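Signal recognition particle subunit SRP68 (PDB 4P3G) binds the RNA of the signal recognition particle through this N-terminal domain and, in the whole particle, probably helps target secretory and membrane proteins to the endoplasmic reticulum. Local coordinates at residues Thr16-Ala21 against Ala146-Gly151; Ala152-Lys157 against Leu164-Ile169; Thr32-Lys37 against Gln76-Glu81; Glu71-Gln76 against Glu121-Ala126. One frame throughout, in Å; residues are numbered along the deposited sequence.

In the fold
From the N terminus, helix 10-21 opens contact 1, which closes only when helix 136-156 arrives more than a hundred residues later. Contacts 3 and 4 are nested inside that long loop. They also cross: contact 3 starts on helix 27-44 and closes on helix 71-93, but contact 4 leaves helix 71-93 at residues 71-76 and closes on helix 103-128. The two share Gln76 and touch where Leu77 packs on Leu123. Contact 1 meets contact 3 through the Arg18-Glu81 salt bridge and contact 4 through Arg150-Glu121. Contact 2 follows in series on the same helix 136-156, closing on helix 160-181 and touching contact 1 where Arg150 packs on Ser166.

Contact 1: Thr16-Ala21 against Ala146-Gly151; sequences TSREKA and AALLRG. With PO4 (phosphate ion), chain E.
Near the centre of the all-helical RNA-binding domain, segment 16-21 reaches segment 146-151 through one long side chain, Arg18, which arrives at Leu148 and Leu149. The backbones stay far apart, the nearest CA atoms (Arg18 and Leu149) being 13.7 Å from each other. Arg18 spans that distance because its chain is extended from CG to NE, with chi2 at -172°. Leu149 offers its CD2 at the edge of the guanidinium, near the guanidinium plane, with CD2 4.0 Å from Arg18 NH2, and the two side chains run alongside each other, pointing in opposite senses. CD2 of Leu148 comes in obliquely, 4.3 Å from the same NH2. No hydrogen bond crosses between the segments. In this TPR-like helical fold Arg18 bridges two helices, its NH2 against leucines of helix 136-156 and its NE in a salt bridge with Glu81 of helix 71-93, where Trp84 adds a cation-pi contact. Arg150, one residue on from Leu149, points away from Arg18. Bends at chi2 and chi3 carry its guanidinium to a phosphate ion, probably from the crystallisation liquor: NH1 donates to phosphate O1 at 3.2 Å and 158°, with O1 in the guanidinium plane, while the NH2 bonds to O1 and O2 are weak. Arg150 NE forms a salt bridge with Glu121 on helix 103-128.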
loop_
_atom_site.group_PDB
_atom_site.type_symbol
_atom_site.label_atom_id
_atom_site.label_comp_id
_atom_site.label_asym_id
_atom_site.label_seq_id
_atom_site.Cartn_x
_atom_site.Cartn_y
_atom_site.Cartn_z
ATOM N N THR A 16 31.570 5.347 -1.930
ATOM C CA THR A 16 32.804 5.175 -2.685
ATOM C C THR A 16 33.756 4.218 -1.974
ATOM O O THR A 16 34.263 3.277 -2.577
ATOM C CB THR A 16 33.521 6.502 -2.893
ATOM O OG1 THR A 16 32.774 7.312 -3.809
ATOM C CG2 THR A 16 34.925 6.272 -3.457
ATOM N N SER A 17 33.982 4.445 -0.684
ATOM C CA SER A 17 34.893 3.610 0.081
ATOM C C SER A 17 34.425 2.168 0.108
ATOM O O SER A 17 35.235 1.246 -0.003
ATOM C CB SER A 17 35.016 4.111 1.514
ATOM O OG SER A 17 35.451 5.447 1.545
ATOM N N ARG A 18 33.114 1.972 0.213
ATOM C CA ARG A 18 32.575 0.629 0.279
ATOM C C ARG A 18 32.824 -0.031 -1.068
ATOM O O ARG A 18 33.316 -1.161 -1.129
ATOM C CB ARG A 18 31.088 0.669 0.596
ATOM C CG ARG A 18 30.785 1.167 1.986
ATOM C CD ARG A 18 29.330 0.982 2.269
ATOM N NE ARG A 18 28.904 1.534 3.548
ATOM C CZ ARG A 18 27.639 1.544 3.956
ATOM N NH1 ARG A 18 26.674 1.040 3.183
ATOM N NH2 ARG A 18 27.339 2.054 5.139
ATOM N N GLU A 19 32.569 0.716 -2.141
ATOM C CA GLU A 19 32.795 0.221 -3.488
ATOM C C GLU A 19 34.270 -0.072 -3.716
ATOM O O GLU A 19 34.577 -1.021 -4.430
ATOM C CB GLU A 19 32.284 1.186 -4.548
ATOM C CG GLU A 19 30.769 1.340 -4.577
ATOM C CD GLU A 19 30.335 2.448 -5.511
ATOM O OE1 GLU A 19 31.232 3.097 -6.086
ATOM O OE2 GLU A 19 29.113 2.668 -5.672
ATOM N N LYS A 20 35.173 0.737 -3.144
ATOM C CA LYS A 20 36.613 0.523 -3.334
ATOM C C LYS A 20 37.042 -0.829 -2.788
ATOM O O LYS A 20 37.687 -1.618 -3.476
ATOM C CB LYS A 20 37.460 1.573 -2.608
ATOM C CG LYS A 20 38.956 1.160 -2.644
ATOM C CD LYS A 20 39.898 1.924 -1.728
ATOM C CE LYS A 20 40.105 3.347 -2.160
ATOM N NZ LYS A 20 40.959 4.047 -1.176
ATOM N N ALA A 21 36.674 -1.079 -1.540
ATOM C CA ALA A 21 37.119 -2.258 -0.824
ATOM C C ALA A 21 36.474 -3.545 -1.307
ATOM O O ALA A 21 37.072 -4.616 -1.212
ATOM C CB ALA A 21 36.884 -2.085 0.629
ATOM N N ALA A 146 23.142 9.222 8.873
ATOM C CA ALA A 146 22.964 8.850 10.262
ATOM C C ALA A 146 21.724 7.960 10.407
ATOM O O ALA A 146 21.663 7.080 11.272
ATOM C CB ALA A 146 22.874 10.072 11.130
ATOM N N ALA A 147 20.706 8.217 9.586
ATOM C CA ALA A 147 19.473 7.451 9.687
ATOM C C ALA A 147 19.720 6.076 9.149
ATOM O O ALA A 147 19.186 5.101 9.661
ATOM C CB ALA A 147 18.351 8.133 8.931
ATOM N N LEU A 148 20.603 6.013 8.160
ATOM C CA LEU A 148 20.963 4.778 7.478
ATOM C C LEU A 148 21.680 3.822 8.433
ATOM O O LEU A 148 21.383 2.612 8.490
ATOM C CB LEU A 148 21.880 5.091 6.297
ATOM C CG LEU A 148 22.391 3.927 5.435
ATOM C CD1 LEU A 148 21.277 3.456 4.523
ATOM C CD2 LEU A 148 23.678 4.250 4.630
ATOM N N LEU A 149 22.656 4.354 9.157
ATOM C CA LEU A 149 23.396 3.509 10.068
ATOM C C LEU A 149 22.487 3.105 11.222
ATOM O O LEU A 149 22.528 1.963 11.674
ATOM C CB LEU A 149 24.655 4.211 10.589
ATOM C CG LEU A 149 25.786 4.370 9.586
ATOM C CD1 LEU A 149 27.079 4.765 10.285
ATOM C CD2 LEU A 149 25.948 3.128 8.759
ATOM N N ARG A 150 21.671 4.042 11.706
ATOM C CA ARG A 150 20.792 3.743 12.834
ATOM C C ARG A 150 19.772 2.680 12.412
ATOM O O ARG A 150 19.364 1.842 13.213
ATOM C CB ARG A 150 20.106 4.999 13.349
ATOM C CG ARG A 150 19.086 4.744 14.439
ATOM C CD ARG A 150 19.712 4.137 15.626
ATOM N NE ARG A 150 20.677 5.045 16.233
ATOM C CZ ARG A 150 21.488 4.698 17.232
ATOM N NH1 ARG A 150 21.426 3.463 17.721
ATOM N NH2 ARG A 150 22.348 5.577 17.744
ATOM N N GLY A 151 19.353 2.736 11.149
ATOM C CA GLY A 151 18.479 1.716 10.605
ATOM C C GLY A 151 19.121 0.331 10.602
ATOM O O GLY A 151 18.481 -0.654 10.978
HETATM P P PO4 E . 22.670 4.042 21.034
HETATM O O1 PO4 E . 23.602 3.392 20.042
HETATM O O2 PO4 E . 22.060 5.286 20.420
HETATM O O3 PO4 E . 23.427 4.425 22.285
HETATM O O4 PO4 E . 21.587 3.060 21.423
#

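Contact 2: Ala152-Lys157 against Leu164-Ile169; sequences AALFEK and LKSYAI
Tyr167 lays the far end of its phenol against the start of the 152-157 segment, its OH close beside the backbone N and CA of Ala152. The OH stands 3.2 Å from Ala152 N, but the angle is too poor for a hydrogen bond, so this is packing around a polar atom. Ala152 CB, although its bond from CA points away overall, still lies 3.9 Å from the same Tyr167 OH. Phe155 meets the ring itself: its CB lies at the edge of the tyrosine ring, near the ring plane, 4.3 Å from Tyr167 CE2. Chi1 of Tyr167 is -85°, placing CG beside the backbone N and sending the ring across toward helix 136-156. A second, looser touch brings Leu154 CD1 to 4.2 Å from Ser166 OG. The two helical segments run antiparallel, their axes 9.2 Å apart at closest approach and 151° between directions, and the chain joins them by a short turn, which makes them a helical hairpin of the kind found in TPR folds. Beyond the two segments, Phe155 makes an edge-to-face contact with Trp160 near the turn. Helix 186-205 packs on Tyr167 through Ser197 and Met198, helix 103-128 flanks Ala153 and Glu156, and a second subunit reaches the hairpin where Ser224 of that subunit hydrogen-bonds Lys165 NZ and its Ala220 packs on Leu164.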
loop_
_atom_site.group_PDB
_atom_site.type_symbol
_atom_site.label_atom_id
_atom_site.label_comp_id
_atom_site.label_asym_id
_atom_site.label_seq_id
_atom_site.Cartn_x
_atom_site.Cartn_y
_atom_site.Cartn_z
ATOM N N ALA A 152 20.381 0.256 10.184
ATOM C CA ALA A 152 21.124 -0.997 10.153
ATOM C C ALA A 152 21.240 -1.590 11.551
ATOM O O ALA A 152 21.085 -2.795 11.758
ATOM C CB ALA A 152 22.495 -0.769 9.573
ATOM N N ALA A 153 21.513 -0.733 12.522
ATOM C CA ALA A 153 21.687 -1.219 13.868
ATOM C C ALA A 153 20.410 -1.881 14.390
ATOM O O ALA A 153 20.465 -3.015 14.858
ATOM C CB ALA A 153 22.142 -0.092 14.777
ATOM N N LEU A 154 19.262 -1.210 14.271
ATOM C CA LEU A 154 18.004 -1.757 14.804
ATOM C C LEU A 154 17.524 -2.964 13.997
ATOM O O LEU A 154 16.908 -3.897 14.530
ATOM C CB LEU A 154 16.928 -0.688 14.848
ATOM C CG LEU A 154 17.181 0.491 15.787
ATOM C CD1 LEU A 154 16.327 1.681 15.349
ATOM C CD2 LEU A 154 16.923 0.100 17.244
ATOM N N PHE A 155 17.826 -2.954 12.710
ATOM C CA PHE A 155 17.519 -4.101 11.866
ATOM C C PHE A 155 18.269 -5.372 12.354
ATOM O O PHE A 155 17.692 -6.466 12.379
ATOM C CB PHE A 155 17.901 -3.765 10.434
ATOM C CG PHE A 155 17.600 -4.837 9.454
ATOM C CD1 PHE A 155 18.521 -5.870 9.244
ATOM C CD2 PHE A 155 16.440 -4.800 8.687
ATOM C CE1 PHE A 155 18.267 -6.883 8.316
ATOM C CE2 PHE A 155 16.169 -5.801 7.743
ATOM C CZ PHE A 155 17.084 -6.847 7.559
ATOM N N GLU A 156 19.542 -5.228 12.738
ATOM C CA GLU A 156 20.328 -6.349 13.244
ATOM C C GLU A 156 19.855 -6.811 14.631
ATOM O O GLU A 156 19.942 -7.995 14.981
ATOM C CB GLU A 156 21.800 -5.974 13.291
ATOM C CG GLU A 156 22.448 -5.909 11.916
ATOM C CD GLU A 156 22.331 -7.200 11.138
ATOM O OE1 GLU A 156 22.601 -8.266 11.736
ATOM O OE2 GLU A 156 21.973 -7.145 9.933
ATOM N N LYS A 157 19.363 -5.864 15.417
ATOM C CA LYS A 157 18.821 -6.136 16.737
ATOM C C LYS A 157 17.443 -6.777 16.606
ATOM O O LYS A 157 16.842 -7.204 17.595
ATOM C CB LYS A 157 18.707 -4.831 17.509
ATOM C CG LYS A 157 18.617 -4.945 19.018
ATOM C CD LYS A 157 18.820 -3.551 19.631
ATOM C CE LYS A 157 18.917 -3.580 21.139
ATOM N NZ LYS A 157 19.193 -2.200 21.628
ATOM N N LEU A 164 12.291 0.722 11.113
ATOM C CA LEU A 164 11.491 1.271 10.038
ATOM C C LEU A 164 11.411 2.771 10.181
ATOM O O LEU A 164 11.394 3.480 9.177
ATOM C CB LEU A 164 10.111 0.645 9.999
ATOM C CG LEU A 164 10.174 -0.742 9.405
ATOM C CD1 LEU A 164 8.800 -1.386 9.431
ATOM C CD2 LEU A 164 10.678 -0.629 8.002
ATOM N N LYS A 165 11.375 3.254 11.423
ATOM C CA LYS A 165 11.374 4.706 11.648
ATOM C C LYS A 165 12.645 5.325 11.093
ATOM O O LYS A 165 12.574 6.357 10.436
ATOM C CB LYS A 165 11.230 5.085 13.125
ATOM C CG LYS A 165 10.141 4.357 13.837
ATOM C CD LYS A 165 9.729 5.100 15.091
ATOM C CE LYS A 165 10.768 4.992 16.174
ATOM N NZ LYS A 165 10.157 5.290 17.495
ATOM N N SER A 166 13.802 4.711 11.350
ATOM C CA SER A 166 15.053 5.280 10.836
ATOM C C SER A 166 15.128 5.248 9.333
ATOM O O SER A 166 15.453 6.249 8.697
ATOM C CB SER A 166 16.277 4.567 11.385
ATOM O OG SER A 166 16.472 4.908 12.729
ATOM N N TYR A 167 14.804 4.095 8.765
ATOM C CA TYR A 167 14.908 3.911 7.328
ATOM C C TYR A 167 13.947 4.812 6.564
ATOM O O TYR A 167 14.242 5.245 5.437
ATOM C CB TYR A 167 14.655 2.445 6.984
ATOM C CG TYR A 167 15.858 1.550 7.092
ATOM C CD1 TYR A 167 17.066 1.904 6.513
ATOM C CD2 TYR A 167 15.793 0.360 7.799
ATOM C CE1 TYR A 167 18.168 1.086 6.597
ATOM C CE2 TYR A 167 16.902 -0.476 7.902
ATOM C CZ TYR A 167 18.088 -0.109 7.297
ATOM O OH TYR A 167 19.199 -0.934 7.403
ATOM N N ALA A 168 12.800 5.100 7.176
ATOM C CA ALA A 168 11.840 5.984 6.543
ATOM C C ALA A 168 12.470 7.361 6.416
ATOM O O ALA A 168 12.415 7.962 5.335
ATOM C CB ALA A 168 10.548 6.048 7.334
ATOM N N ILE A 169 13.115 7.839 7.488
ATOM C CA ILE A 169 13.751 9.146 7.417
ATOM C C ILE A 169 14.775 9.161 6.267
ATOM O O ILE A 169 14.720 10.030 5.401
ATOM C CB ILE A 169 14.498 9.546 8.699
ATOM C CG1 ILE A 169 13.613 9.543 9.940
ATOM C CG2 ILE A 169 15.248 10.844 8.492
ATOM C CD1 ILE A 169 12.508 10.438 9.841
#

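Contact 3: Thr32-Lys37 against Gln76-Glu81; sequences TQLSGK and QLLTAE
Leu34 and Leu78 carry the apolar part of this contact, their CD2 methyls 3.7 Å apart and the side chains set at a slant to each other. The other methyl of Leu34 moves on along helix 71-93: CD1 lies 3.9 Å from Glu81 CB, so the leucine fork straddles one turn of the opposite helix. Leu78 does the same in return, with its CD1 4.0 Å from Lys37 CB. In both leucines CG lies anti to the carbonyl carbon (chi1 -72° in Leu34), which aims each fork into the interface.

Methyl-to-backbone packing comes next. Leu34 CD1 lies beside Glu81 O, and Leu78 CD1 rests 3.7 Å from Lys37 O. The segments, from two helices of the TPR-like fold, run antiparallel, their axes 9.5 Å apart at closest approach and 150° between directions; the leucines meet where the CA atoms of Leu34 and Leu78 come to 6.2 Å.

The polar ends of the side chains leave the interface. No hydrogen bond joins the segments. Glu81, bent at chi2, turns its carboxylate away from Leu34. There the same OE1 that holds Arg18 is hydrogen-bonded to Tyr30, while OE2 pairs with Tyr145 of helix 136-156. The aliphatic start of Lys37 packs on Leu78, whereas the rest of that chain bends away from segment 76-81, packing past Arg74.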
loop_
_atom_site.group_PDB
_atom_site.type_symbol
_atom_site.label_atom_id
_atom_site.label_comp_id
_atom_site.label_asym_id
_atom_site.label_seq_id
_atom_site.Cartn_x
_atom_site.Cartn_y
_atom_site.Cartn_z
ATOM N N THR A 32 40.442 -3.244 7.041
ATOM C CA THR A 32 41.873 -3.010 7.012
ATOM C C THR A 32 42.108 -1.659 6.353
ATOM O O THR A 32 42.759 -0.789 6.924
ATOM C CB THR A 32 42.648 -4.113 6.219
ATOM O OG1 THR A 32 42.648 -5.347 6.946
ATOM C CG2 THR A 32 44.077 -3.698 5.986
ATOM N N GLN A 33 41.535 -1.479 5.165
ATOM C CA GLN A 33 41.737 -0.261 4.395
ATOM C C GLN A 33 41.364 0.954 5.211
ATOM O O GLN A 33 42.108 1.914 5.276
ATOM C CB GLN A 33 40.900 -0.289 3.116
ATOM C CG GLN A 33 41.303 -1.369 2.120
ATOM C CD GLN A 33 40.581 -1.248 0.787
ATOM O OE1 GLN A 33 39.692 -0.406 0.625
ATOM N NE2 GLN A 33 40.956 -2.092 -0.170
ATOM N N LEU A 34 40.227 0.877 5.884
ATOM C CA LEU A 34 39.763 1.967 6.725
ATOM C C LEU A 34 40.722 2.279 7.874
ATOM O O LEU A 34 40.951 3.433 8.202
ATOM C CB LEU A 34 38.376 1.646 7.276
ATOM C CG LEU A 34 37.193 1.696 6.303
ATOM C CD1 LEU A 34 35.954 1.134 6.970
ATOM C CD2 LEU A 34 36.930 3.109 5.817
ATOM N N SER A 35 41.269 1.243 8.492
ATOM C CA SER A 35 42.190 1.401 9.612
ATOM C C SER A 35 43.462 2.139 9.222
ATOM O O SER A 35 44.029 2.880 10.019
ATOM C CB SER A 35 42.549 0.026 10.161
ATOM O OG SER A 35 41.369 -0.717 10.426
ATOM N N GLY A 36 43.905 1.927 7.990
ATOM C CA GLY A 36 45.060 2.622 7.454
ATOM C C GLY A 36 44.760 4.085 7.205
ATOM O O GLY A 36 45.544 4.966 7.525
ATOM N N LYS A 37 43.612 4.339 6.603
ATOM C CA LYS A 37 43.206 5.693 6.285
ATOM C C LYS A 37 42.880 6.485 7.546
ATOM O O LYS A 37 43.163 7.685 7.619
ATOM C CB LYS A 37 42.031 5.650 5.330
ATOM C CG LYS A 37 42.377 4.911 4.045
ATOM C CD LYS A 37 41.624 5.485 2.883
ATOM C CE LYS A 37 41.068 4.393 2.001
ATOM N NZ LYS A 37 39.789 4.860 1.380
ATOM N N GLN A 76 35.516 11.407 11.173
ATOM C CA GLN A 76 34.280 10.839 11.686
ATOM C C GLN A 76 33.699 9.753 10.785
ATOM O O GLN A 76 33.174 8.754 11.265
ATOM C CB GLN A 76 33.253 11.936 11.892
ATOM C CG GLN A 76 33.700 12.969 12.894
ATOM C CD GLN A 76 34.025 12.365 14.242
ATOM O OE1 GLN A 76 35.189 12.133 14.563
ATOM N NE2 GLN A 76 32.990 12.113 15.047
ATOM N N LEU A 77 33.776 9.956 9.480
ATOM C CA LEU A 77 33.263 8.980 8.536
ATOM C C LEU A 77 34.054 7.670 8.652
ATOM O O LEU A 77 33.481 6.583 8.805
ATOM C CB LEU A 77 33.372 9.549 7.128
ATOM C CG LEU A 77 32.373 10.700 6.969
ATOM C CD1 LEU A 77 32.292 11.202 5.532
ATOM C CD2 LEU A 77 30.998 10.326 7.519
ATOM N N LEU A 78 35.376 7.788 8.624
ATOM C CA LEU A 78 36.255 6.622 8.698
ATOM C C LEU A 78 35.988 5.892 10.005
ATOM O O LEU A 78 35.993 4.656 10.064
ATOM C CB LEU A 78 37.724 7.036 8.609
ATOM C CG LEU A 78 38.073 7.656 7.251
ATOM C CD1 LEU A 78 39.522 8.174 7.168
ATOM C CD2 LEU A 78 37.760 6.695 6.118
ATOM N N THR A 79 35.757 6.661 11.057
ATOM C CA THR A 79 35.510 6.065 12.348
ATOM C C THR A 79 34.234 5.263 12.335
ATOM O O THR A 79 34.222 4.112 12.748
ATOM C CB THR A 79 35.438 7.132 13.438
ATOM O OG1 THR A 79 36.635 7.926 13.398
ATOM C CG2 THR A 79 35.339 6.476 14.789
ATOM N N ALA A 80 33.169 5.869 11.828
ATOM C CA ALA A 80 31.860 5.221 11.763
ATOM C C ALA A 80 31.893 4.041 10.794
ATOM O O ALA A 80 31.371 2.951 11.090
ATOM C CB ALA A 80 30.801 6.225 11.355
ATOM N N GLU A 81 32.501 4.272 9.635
ATOM C CA GLU A 81 32.565 3.244 8.611
ATOM C C GLU A 81 33.346 2.013 9.079
ATOM O O GLU A 81 33.068 0.892 8.645
ATOM C CB GLU A 81 33.180 3.801 7.328
ATOM C CG GLU A 81 32.197 4.551 6.473
ATOM C CD GLU A 81 31.088 3.663 5.952
ATOM O OE1 GLU A 81 31.359 2.916 4.985
ATOM O OE2 GLU A 81 29.963 3.696 6.520
#

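Contact 4: Glu71-Gln76 against Glu121-Ala126; sequences EYVRLQ and EKLAQA
Leu123 carries the contact from segment 121-126 to segment 71-76, and it does so with both methyls. Its CD1 packs against Val73 CG2 at 4.1 Å, the two side chains crossing at about a right angle. The second methyl turns to the next turn of the opposite helix, Leu123 CD2 lying 4.4 Å from Gln76 CB. Leu123 has CG anti to the backbone N (chi1 170°), which lets the fork splay between the two residues, and the CA atoms of Gln76 and Leu123 come to 7.1 Å, the nearest CA pair across the segments.

Gln76 takes part with the aliphatic base of its chain. A bend at chi2 carries its amide off to one side of the leucine, and its side chain also packs on Ile61 in the loop before helix 63-68. More apolar neighbours close in from the rest of the fold: Ile66 of helix 63-68 lies on Val73, while Ile10 of helix 10-21 and Leu77 of helix 71-93 lie on Leu123.

Polar links play no part across the interface, for no hydrogen bond or charged pair spans segments 71-76 and 121-126. With only methyl and methylene groups touching, and all three contacting residues buried, the packing between these two segments of the TPR-like domain is apolar burial alone, with no directional bond to set their relative position.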
loop_
_atom_site.group_PDB
_atom_site.type_symbol
_atom_site.label_atom_id
_atom_site.label_comp_id
_atom_site.label_asym_id
_atom_site.label_seq_id
_atom_site.Cartn_x
_atom_site.Cartn_y
_atom_site.Cartn_z
ATOM N N GLU A 71 38.892 17.863 7.265
ATOM C CA GLU A 71 39.419 16.562 7.637
ATOM C C GLU A 71 38.748 16.029 8.909
ATOM O O GLU A 71 38.673 14.824 9.122
ATOM C CB GLU A 71 40.931 16.597 7.805
ATOM C CG GLU A 71 41.689 16.519 6.507
ATOM C CD GLU A 71 41.468 15.202 5.785
ATOM O OE1 GLU A 71 40.883 15.228 4.681
ATOM O OE2 GLU A 71 41.880 14.143 6.319
ATOM N N TYR A 72 38.278 16.925 9.762
ATOM C CA TYR A 72 37.582 16.509 10.962
ATOM C C TYR A 72 36.339 15.690 10.608
ATOM O O TYR A 72 35.974 14.753 11.322
ATOM C CB TYR A 72 37.220 17.724 11.794
ATOM C CG TYR A 72 38.383 18.214 12.614
ATOM C CD1 TYR A 72 38.672 17.647 13.845
ATOM C CD2 TYR A 72 39.194 19.237 12.155
ATOM C CE1 TYR A 72 39.742 18.084 14.601
ATOM C CE2 TYR A 72 40.267 19.682 12.903
ATOM C CZ TYR A 72 40.533 19.099 14.128
ATOM O OH TYR A 72 41.593 19.536 14.887
ATOM N N VAL A 73 35.683 16.059 9.511
ATOM C CA VAL A 73 34.572 15.268 8.994
ATOM C C VAL A 73 35.097 13.934 8.483
ATOM O O VAL A 73 34.547 12.896 8.808
ATOM C CB VAL A 73 33.794 15.994 7.863
ATOM C CG1 VAL A 73 32.801 15.060 7.179
ATOM C CG2 VAL A 73 33.089 17.234 8.410
ATOM N N ARG A 74 36.185 13.937 7.729
ATOM C CA ARG A 74 36.695 12.671 7.223
ATOM C C ARG A 74 37.035 11.706 8.360
ATOM O O ARG A 74 36.754 10.507 8.276
ATOM C CB ARG A 74 37.920 12.887 6.354
ATOM C CG ARG A 74 38.380 11.632 5.669
ATOM C CD ARG A 74 39.275 11.953 4.481
ATOM N NE ARG A 74 39.497 10.751 3.691
ATOM C CZ ARG A 74 40.624 10.049 3.698
ATOM N NH1 ARG A 74 41.654 10.455 4.435
ATOM N NH2 ARG A 74 40.711 8.949 2.958
ATOM N N LEU A 75 37.569 12.239 9.448
ATOM C CA LEU A 75 37.884 11.424 10.607
ATOM C C LEU A 75 36.637 10.697 11.113
ATOM O O LEU A 75 36.695 9.516 11.452
ATOM C CB LEU A 75 38.450 12.300 11.720
ATOM C CG LEU A 75 38.964 11.532 12.936
ATOM C CD1 LEU A 75 40.188 10.738 12.534
ATOM C CD2 LEU A 75 39.292 12.479 14.075
ATOM N N GLN A 76 35.516 11.407 11.173
ATOM C CA GLN A 76 34.280 10.839 11.686
ATOM C C GLN A 76 33.699 9.753 10.785
ATOM O O GLN A 76 33.174 8.754 11.265
ATOM C CB GLN A 76 33.253 11.936 11.892
ATOM C CG GLN A 76 33.700 12.969 12.894
ATOM C CD GLN A 76 34.025 12.365 14.242
ATOM O OE1 GLN A 76 35.189 12.133 14.563
ATOM N NE2 GLN A 76 32.990 12.113 15.047
ATOM N N GLU A 121 25.542 10.290 13.992
ATOM C CA GLU A 121 24.482 11.170 14.474
ATOM C C GLU A 121 25.073 12.468 14.999
ATOM O O GLU A 121 24.553 13.558 14.726
ATOM C CB GLU A 121 23.620 10.485 15.543
ATOM C CG GLU A 121 22.668 9.449 14.964
ATOM C CD GLU A 121 22.047 8.531 16.012
ATOM O OE1 GLU A 121 22.384 8.661 17.209
ATOM O OE2 GLU A 121 21.196 7.694 15.628
ATOM N N LYS A 122 26.182 12.354 15.719
ATOM C CA LYS A 122 26.845 13.528 16.234
ATOM C C LYS A 122 27.401 14.372 15.089
ATOM O O LYS A 122 27.494 15.605 15.197
ATOM C CB LYS A 122 27.959 13.142 17.201
ATOM C CG LYS A 122 27.479 12.435 18.441
ATOM C CD LYS A 122 28.553 12.465 19.522
ATOM C CE LYS A 122 27.948 12.286 20.915
ATOM N NZ LYS A 122 27.288 10.956 21.085
ATOM N N LEU A 123 27.775 13.712 13.997
ATOM C CA LEU A 123 28.315 14.418 12.841
ATOM C C LEU A 123 27.224 15.244 12.184
ATOM O O LEU A 123 27.472 16.380 11.766
ATOM C CB LEU A 123 28.907 13.437 11.827
ATOM C CG LEU A 123 29.285 14.072 10.482
ATOM C CD1 LEU A 123 30.316 15.156 10.673
ATOM C CD2 LEU A 123 29.762 13.028 9.485
ATOM N N ALA A 124 26.034 14.657 12.065
ATOM C CA ALA A 124 24.899 15.344 11.479
ATOM C C ALA A 124 24.519 16.552 12.320
ATOM O O ALA A 124 24.298 17.638 11.795
ATOM C CB ALA A 124 23.720 14.407 11.357
ATOM N N GLN A 125 24.443 16.359 13.632
ATOM C CA GLN A 125 24.070 17.448 14.523
ATOM C C GLN A 125 25.093 18.584 14.509
ATOM O O GLN A 125 24.722 19.745 14.543
ATOM C CB GLN A 125 23.856 16.934 15.944
ATOM C CG GLN A 125 22.600 16.078 16.094
ATOM C CD GLN A 125 22.491 15.460 17.475
ATOM O OE1 GLN A 125 23.500 15.214 18.141
ATOM N NE2 GLN A 125 21.265 15.203 17.911
ATOM N N ALA A 126 26.379 18.268 14.455
ATOM C CA ALA A 126 27.360 19.339 14.417
ATOM C C ALA A 126 27.241 20.081 13.102
ATOM O O ALA A 126 27.230 21.311 13.085
ATOM C CB ALA A 126 28.755 18.812 14.598
#